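Local atomic coordinates of N5-Carboxyaminoimidazole ribonucleotide synthetase (Staphylococcus aureus subsp. aureus, PDB entry 3ORR), a protein that catalyses the ATP-dependent conversion of 5-aminoimidazole ribonucleotide and bicarbonate to N5-carboxyaminoimidazole ribonucleotide. Residues A[209-214]-A[225-230]. Numbering follows the deposited sequence.
Sequences FFPLQE and TIVPAR
Glu-214 reaches past the end of the neighbouring strand to seize Arg-230 at both backbone and side chain. Its CG stands anti to the backbone N (chi1 176°), and the extended chain carries the carboxylate past Ala-229 to Arg-230. There OE1 takes two hydrogens from opposite faces of its plane: Arg-230 N, 2.8 Å from OE1 and nearly along the C-O axis, and Arg-230 NE. The guanidinium meets the carboxylate side-on, with NH2 2.8 Å from Glu-214 OE2; the two planes are 37° apart, and NH2 approaches OE2 from above the carboxylate plane. Ile-226 CD1 lies over one face of the guanidinium, displaced toward its edge, while NH1 turns to Glu-366 and Asn-363 at helix 362-373, extending the charge network.

Packing is tight where the backbones pair. Glu-214 and Ile-226 form an antiparallel hydrogen-bonded pair (Glu-214 O to Ile-226 N 2.9 Å). Ala-229, with only a methyl, brings its own CA within 3.7 Å of Glu-214 CB and sets CB against Leu-212 CG, and its N bonds to Leu-212 O. Gln-213 packs against Thr-225 and Val-227, its buried amide satisfied by Tyr-281, Ser-196 and Thr-198.

Toward Pro-211 the contact thins to an apolar touch, CB to Val-227 CG1 at 3.6 Å; lacking an N-H, this proline suits the break in strand 207-218. Pro-228, after a cis peptide, is solvent-exposed and touches little. The contact joins both strands of the antiparallel β-hairpin 207-218/221-227 in the ATP-grasp domain, where 221-227 ends and the departing chain is fastened by Glu-214 to Arg-230.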
loop_
_atom_site.group_PDB
_atom_site.type_symbol
_atom_site.label_atom_id
_atom_site.label_comp_id
_atom_site.label_asym_id
_atom_site.label_seq_id
_atom_site.Cartn_x
_atom_site.Cartn_y
_atom_site.Cartn_z
ATOM N N PHE A 209 -4.144 -17.967 7.904
ATOM C CA PHE A 209 -5.120 -18.162 6.876
ATOM C C PHE A 209 -5.851 -16.870 6.484
ATOM O O PHE A 209 -6.296 -16.113 7.347
ATOM C CB PHE A 209 -6.097 -19.204 7.385
ATOM C CG PHE A 209 -5.539 -20.592 7.374
ATOM C CD1 PHE A 209 -5.485 -21.319 6.186
ATOM C CD2 PHE A 209 -5.084 -21.181 8.553
ATOM C CE1 PHE A 209 -4.972 -22.626 6.160
ATOM C CE2 PHE A 209 -4.573 -22.485 8.554
ATOM C CZ PHE A 209 -4.528 -23.209 7.349
ATOM N N PHE A 210 -5.992 -16.598 5.191
ATOM C CA PHE A 210 -6.838 -15.455 4.811
ATOM C C PHE A 210 -8.316 -15.928 4.738
ATOM O O PHE A 210 -8.570 -17.131 4.798
ATOM C CB PHE A 210 -6.369 -14.836 3.490
ATOM C CG PHE A 210 -5.151 -13.929 3.643
ATOM C CD1 PHE A 210 -3.872 -14.449 3.769
ATOM C CD2 PHE A 210 -5.306 -12.550 3.713
ATOM C CE1 PHE A 210 -2.746 -13.563 3.943
ATOM C CE2 PHE A 210 -4.219 -11.699 3.847
ATOM C CZ PHE A 210 -2.935 -12.206 3.970
ATOM N N PRO A 211 -9.281 -14.982 4.614
ATOM C CA PRO A 211 -10.692 -15.354 4.461
ATOM C C PRO A 211 -10.942 -16.163 3.206
ATOM O O PRO A 211 -10.458 -15.809 2.124
ATOM C CB PRO A 211 -11.426 -14.005 4.390
ATOM C CG PRO A 211 -10.431 -13.006 5.093
ATOM C CD PRO A 211 -9.087 -13.525 4.765
ATOM N N LEU A 212 -11.713 -17.236 3.337
ATOM C CA LEU A 212 -12.043 -18.059 2.193
ATOM C C LEU A 212 -12.617 -17.181 1.093
ATOM O O LEU A 212 -13.469 -16.345 1.332
ATOM C CB LEU A 212 -13.058 -19.127 2.595
ATOM C CG LEU A 212 -13.398 -20.184 1.548
ATOM C CD1 LEU A 212 -12.159 -21.027 1.155
ATOM C CD2 LEU A 212 -14.582 -21.064 2.094
ATOM N N GLN A 213 -12.126 -17.366 -0.119
ATOM C CA GLN A 213 -12.512 -16.520 -1.236
ATOM C C GLN A 213 -13.382 -17.341 -2.246
ATOM O O GLN A 213 -13.148 -18.532 -2.474
ATOM C CB GLN A 213 -11.260 -16.020 -1.925
ATOM C CG GLN A 213 -10.363 -15.156 -1.012
ATOM C CD GLN A 213 -8.884 -15.593 -0.994
ATOM O OE1 GLN A 213 -8.396 -16.362 -1.859
ATOM N NE2 GLN A 213 -8.166 -15.089 -0.016
ATOM N N GLU A 214 -14.355 -16.682 -2.859
ATOM C CA GLU A 214 -15.225 -17.311 -3.858
ATOM C C GLU A 214 -14.882 -16.785 -5.276
ATOM O O GLU A 214 -14.996 -15.602 -5.559
ATOM C CB GLU A 214 -16.688 -17.026 -3.500
ATOM C CG GLU A 214 -17.714 -17.533 -4.495
ATOM C CD GLU A 214 -19.134 -17.119 -4.145
ATOM O OE1 GLU A 214 -19.398 -16.748 -2.977
ATOM O OE2 GLU A 214 -19.991 -17.177 -5.053
ATOM N N THR A 225 -13.769 -12.246 -7.738
ATOM C CA THR A 225 -13.566 -12.841 -6.406
ATOM C C THR A 225 -14.426 -12.120 -5.376
ATOM O O THR A 225 -14.446 -10.871 -5.314
ATOM C CB THR A 225 -12.115 -12.758 -5.962
ATOM O OG1 THR A 225 -11.303 -13.462 -6.907
ATOM C CG2 THR A 225 -11.915 -13.397 -4.564
ATOM N N ILE A 226 -15.142 -12.905 -4.575
ATOM C CA ILE A 226 -15.995 -12.364 -3.533
ATOM C C ILE A 226 -15.571 -12.852 -2.140
ATOM O O ILE A 226 -15.387 -14.053 -1.897
ATOM C CB ILE A 226 -17.474 -12.724 -3.772
ATOM C CG1 ILE A 226 -17.997 -11.978 -5.014
ATOM C CG2 ILE A 226 -18.326 -12.366 -2.502
ATOM C CD1 ILE A 226 -19.325 -12.508 -5.545
ATOM N N VAL A 227 -15.423 -11.902 -1.226
ATOM C CA VAL A 227 -15.099 -12.231 0.146
ATOM C C VAL A 227 -16.147 -11.532 1.002
ATOM O O VAL A 227 -16.457 -10.348 0.747
ATOM C CB VAL A 227 -13.688 -11.758 0.511
ATOM C CG1 VAL A 227 -13.256 -12.435 1.762
ATOM C CG2 VAL A 227 -12.721 -12.141 -0.594
ATOM N N PRO A 228 -16.717 -12.246 2.003
ATOM C CA PRO A 228 -16.443 -13.646 2.363
ATOM C C PRO A 228 -17.124 -14.649 1.423
ATOM O O PRO A 228 -18.252 -14.385 0.977
ATOM C CB PRO A 228 -17.015 -13.766 3.792
ATOM C CG PRO A 228 -18.078 -12.743 3.868
ATOM C CD PRO A 228 -17.621 -11.594 2.977
ATOM N N ALA A 229 -16.457 -15.768 1.114
ATOM C CA ALA A 229 -17.071 -16.760 0.220
ATOM C C ALA A 229 -18.485 -17.101 0.729
ATOM O O ALA A 229 -18.680 -17.316 1.921
ATOM C CB ALA A 229 -16.242 -18.005 0.155
ATOM N N ARG A 230 -19.475 -17.148 -0.164
ATOM C CA ARG A 230 -20.854 -17.372 0.290
ATOM C C ARG A 230 -21.179 -18.864 0.532
ATOM O O ARG A 230 -22.306 -19.219 0.883
ATOM C CB ARG A 230 -21.838 -16.714 -0.670
ATOM C CG ARG A 230 -21.521 -15.217 -0.920
ATOM C CD ARG A 230 -22.361 -14.639 -2.072
ATOM N NE ARG A 230 -21.814 -15.054 -3.365
ATOM C CZ ARG A 230 -22.212 -14.564 -4.526
ATOM N NH1 ARG A 230 -23.139 -13.627 -4.563
ATOM N NH2 ARG A 230 -21.648 -14.986 -5.659
#